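Glucose 1-dehydrogenase (Haloferax mediterranei, PDB 2B5W) catalyses the zinc-dependent oxidation of D-glucose and several other aldose sugars, using NADP(+) in preference to NAD(+) as the electron acceptor. Local coordinates at residues 62-67 / 149-154. The protein carries 1 engineered substitution. Numbering follows the deposited sequence.
Sequences GHEAVG and IEPISI. With ZN (zinc ion), chain B; NAP (NADP nicotinamide-adenine-dinucleotide phosphate), chain I.
Glu-150 brings its carboxylate to the imidazole edge of His-63, its OE1 3.7 Å from His-63 CD2, with the two planes nearly perpendicular at 81°. Its CG lies anti to the backbone N (chi1 -166°) and the chain then bends at chi2, which leaves the acid beside the zinc site. The same Glu-150 OE1 sits 3.5 Å from Glu-64 CG, and the two glutamates cross at about a right angle although their carboxylate planes are only 23° from parallel. Beyond its CG, Glu-64 runs extended to place OE2 on the zinc at 1.9 Å, while its OE1 forms a salt bridge with Lys-349, fixing both oxygens. His-63 NE2 binds the zinc at 2.1 Å, and the engineered Cys-38 supplies a further ligand. This is the catalytic zinc site of the zinc-containing alcohol dehydrogenase family, set where the GroES-like domain meets the nucleotide-binding domain. Glu-150, itself a zinc- and substrate-binding residue, here holds OE1 3.8 Å from the zinc, too far for a metal bond. At a slant to Glu-64, Pro-151 sets its CG 3.8 Å from Glu-64 OE2. One helical turn on from Glu-150, Ile-154 CG2 lies 3.9 Å from C4N of the NADP nicotinamide, the carbon that accepts hydride.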
loop_
_atom_site.group_PDB
_atom_site.type_symbol
_atom_site.label_atom_id
_atom_site.label_comp_id
_atom_site.label_asym_id
_atom_site.label_seq_id
_atom_site.Cartn_x
_atom_site.Cartn_y
_atom_site.Cartn_z
ATOM N N GLY A 62 -2.838 10.700 -28.978
ATOM C CA GLY A 62 -4.148 10.238 -28.556
ATOM C C GLY A 62 -4.149 8.816 -28.043
ATOM O O GLY A 62 -3.815 7.873 -28.768
ATOM N N HIS A 63 -4.630 8.651 -26.813
ATOM C CA HIS A 63 -4.744 7.315 -26.229
ATOM C C HIS A 63 -6.153 7.051 -25.689
ATOM O O HIS A 63 -6.418 5.974 -25.172
ATOM C CB HIS A 63 -3.722 7.138 -25.091
ATOM C CG HIS A 63 -3.879 8.158 -24.021
ATOM N ND1 HIS A 63 -3.354 9.432 -24.130
ATOM C CD2 HIS A 63 -4.576 8.132 -22.858
ATOM C CE1 HIS A 63 -3.737 10.151 -23.088
ATOM N NE2 HIS A 63 -4.497 9.395 -22.308
ATOM N N GLU A 64 -7.047 8.030 -25.759
ATOM C CA GLU A 64 -8.434 7.891 -25.265
ATOM C C GLU A 64 -9.431 7.892 -26.440
ATOM O O GLU A 64 -10.016 8.941 -26.781
ATOM C CB GLU A 64 -8.764 9.073 -24.376
ATOM C CG GLU A 64 -7.795 9.387 -23.275
ATOM C CD GLU A 64 -8.172 10.626 -22.512
ATOM O OE1 GLU A 64 -9.170 11.287 -22.877
ATOM O OE2 GLU A 64 -7.517 10.891 -21.518
ATOM N N ALA A 65 -9.718 6.738 -27.015
ATOM C CA ALA A 65 -10.401 6.679 -28.268
ATOM C C ALA A 65 -11.670 5.898 -28.205
ATOM O O ALA A 65 -11.794 5.004 -27.369
ATOM C CB ALA A 65 -9.525 6.056 -29.334
ATOM N N VAL A 66 -12.597 6.247 -29.094
ATOM C CA VAL A 66 -13.762 5.425 -29.388
ATOM C C VAL A 66 -13.948 5.414 -30.893
ATOM O O VAL A 66 -13.764 6.431 -31.558
ATOM C CB VAL A 66 -15.046 5.911 -28.621
ATOM C CG1 VAL A 66 -15.400 7.365 -28.907
ATOM C CG2 VAL A 66 -16.209 5.017 -28.909
ATOM N N GLY A 67 -14.267 4.251 -31.445
ATOM C CA GLY A 67 -14.445 4.113 -32.861
ATOM C C GLY A 67 -15.468 3.062 -33.202
ATOM O O GLY A 67 -16.050 2.464 -32.288
ATOM N N ILE A 149 -14.188 6.516 -21.517
ATOM C CA ILE A 149 -14.035 5.130 -20.974
ATOM C C ILE A 149 -12.574 4.883 -20.560
ATOM O O ILE A 149 -12.324 4.346 -19.477
ATOM C CB ILE A 149 -14.532 4.110 -21.985
ATOM C CG1 ILE A 149 -16.019 4.254 -22.243
ATOM C CG2 ILE A 149 -14.142 2.705 -21.578
ATOM C CD1 ILE A 149 -16.869 4.152 -20.989
ATOM N N GLU A 150 -11.582 5.284 -21.359
ATOM C CA GLU A 150 -10.217 5.088 -20.915
ATOM C C GLU A 150 -9.869 5.830 -19.628
ATOM O O GLU A 150 -9.341 5.229 -18.696
ATOM C CB GLU A 150 -9.196 5.371 -22.059
ATOM C CG GLU A 150 -7.778 4.874 -21.761
ATOM C CD GLU A 150 -6.928 5.831 -20.979
ATOM O OE1 GLU A 150 -7.369 6.991 -20.769
ATOM O OE2 GLU A 150 -5.804 5.458 -20.531
ATOM N N PRO A 151 -10.134 7.135 -19.488
ATOM C CA PRO A 151 -9.872 7.789 -18.209
ATOM C C PRO A 151 -10.618 7.166 -17.032
ATOM O O PRO A 151 -10.042 7.028 -15.960
ATOM C CB PRO A 151 -10.342 9.236 -18.443
ATOM C CG PRO A 151 -10.513 9.386 -19.838
ATOM C CD PRO A 151 -10.482 8.084 -20.558
ATOM N N ILE A 152 -11.889 6.817 -17.228
ATOM C CA ILE A 152 -12.649 6.140 -16.151
ATOM C C ILE A 152 -11.919 4.851 -15.743
ATOM O O ILE A 152 -11.795 4.544 -14.550
ATOM C CB ILE A 152 -14.123 5.879 -16.538
ATOM C CG1 ILE A 152 -14.897 7.206 -16.713
ATOM C CG2 ILE A 152 -14.830 5.043 -15.438
ATOM C CD1 ILE A 152 -16.249 7.047 -17.328
ATOM N N SER A 153 -11.429 4.121 -16.744
ATOM C CA SER A 153 -10.716 2.853 -16.497
ATOM C C SER A 153 -9.461 3.005 -15.657
ATOM O O SER A 153 -9.104 2.083 -14.904
ATOM C CB SER A 153 -10.407 2.109 -17.816
ATOM O OG SER A 153 -9.288 2.611 -18.498
ATOM N N ILE A 154 -8.748 4.112 -15.841
ATOM C CA ILE A 154 -7.573 4.436 -15.034
ATOM C C ILE A 154 -7.983 4.420 -13.557
ATOM O O ILE A 154 -7.305 3.839 -12.715
ATOM C CB ILE A 154 -6.961 5.788 -15.440
ATOM C CG1 ILE A 154 -6.368 5.734 -16.852
ATOM C CG2 ILE A 154 -5.981 6.242 -14.393
ATOM C CD1 ILE A 154 -5.257 4.772 -17.035
HETATM ZN ZN ZN B . -5.780 10.411 -21.032
HETATM P PA NAP I . -4.039 17.970 -15.113
HETATM O O1A NAP I . -2.768 18.635 -15.344
HETATM O O2A NAP I . -5.140 18.406 -16.090
HETATM O O5B NAP I . -4.574 18.246 -13.655
HETATM C C5B NAP I . -3.760 18.374 -12.521
HETATM C C4B NAP I . -4.536 19.356 -11.672
HETATM O O4B NAP I . -3.937 19.385 -10.395
HETATM C C3B NAP I . -4.536 20.792 -12.232
HETATM O O3B NAP I . -5.843 21.292 -12.466
HETATM C C2B NAP I . -3.798 21.597 -11.161
HETATM O O2B NAP I . -4.356 22.871 -10.882
HETATM C C1B NAP I . -3.926 20.720 -9.938
HETATM N N9A NAP I . -2.805 20.902 -9.037
HETATM C C8A NAP I . -1.474 20.704 -9.323
HETATM N N7A NAP I . -0.757 20.990 -8.219
HETATM C C5A NAP I . -1.624 21.416 -7.240
HETATM C C6A NAP I . -1.469 21.846 -5.918
HETATM N N6A NAP I . -0.261 21.989 -5.335
HETATM N N1A NAP I . -2.581 22.196 -5.188
HETATM C C2A NAP I . -3.847 22.104 -5.727
HETATM N N3A NAP I . -4.017 21.684 -7.035
HETATM C C4A NAP I . -2.929 21.334 -7.763
HETATM O O3 NAP I . -3.918 16.404 -15.375
HETATM P PN NAP I . -5.035 15.232 -15.421
HETATM O O1N NAP I . -6.146 15.473 -14.457
HETATM O O2N NAP I . -5.352 14.808 -16.822
HETATM O O5D NAP I . -3.955 14.266 -14.746
HETATM C C5D NAP I . -3.694 14.335 -13.358
HETATM C C4D NAP I . -2.399 13.600 -13.015
HETATM O O4D NAP I . -2.596 12.210 -13.292
HETATM C C3D NAP I . -1.192 14.043 -13.846
HETATM O O3D NAP I . -0.029 14.117 -13.047
HETATM C C2D NAP I . -1.085 12.947 -14.900
HETATM O O2D NAP I . 0.183 12.802 -15.487
HETATM C C1D NAP I . -1.520 11.724 -14.093
HETATM N N1N NAP I . -2.101 10.613 -14.857
HETATM C C2N NAP I . -1.644 9.380 -14.507
HETATM C C3N NAP I . -2.188 8.271 -15.091
HETATM C C7N NAP I . -1.754 6.955 -14.514
HETATM O O7N NAP I . -2.188 5.883 -15.288
HETATM N N7N NAP I . -1.021 6.916 -13.368
HETATM C C4N NAP I . -3.177 8.362 -16.078
HETATM C C5N NAP I . -3.641 9.627 -16.416
HETATM C C6N NAP I . -3.113 10.758 -15.776
HETATM P P2B NAP I . -3.864 24.234 -11.681
HETATM O O1X NAP I . -4.229 24.198 -13.074
HETATM O O2X NAP I . -4.566 25.353 -10.884
HETATM O O3X NAP I . -2.344 24.367 -11.539
#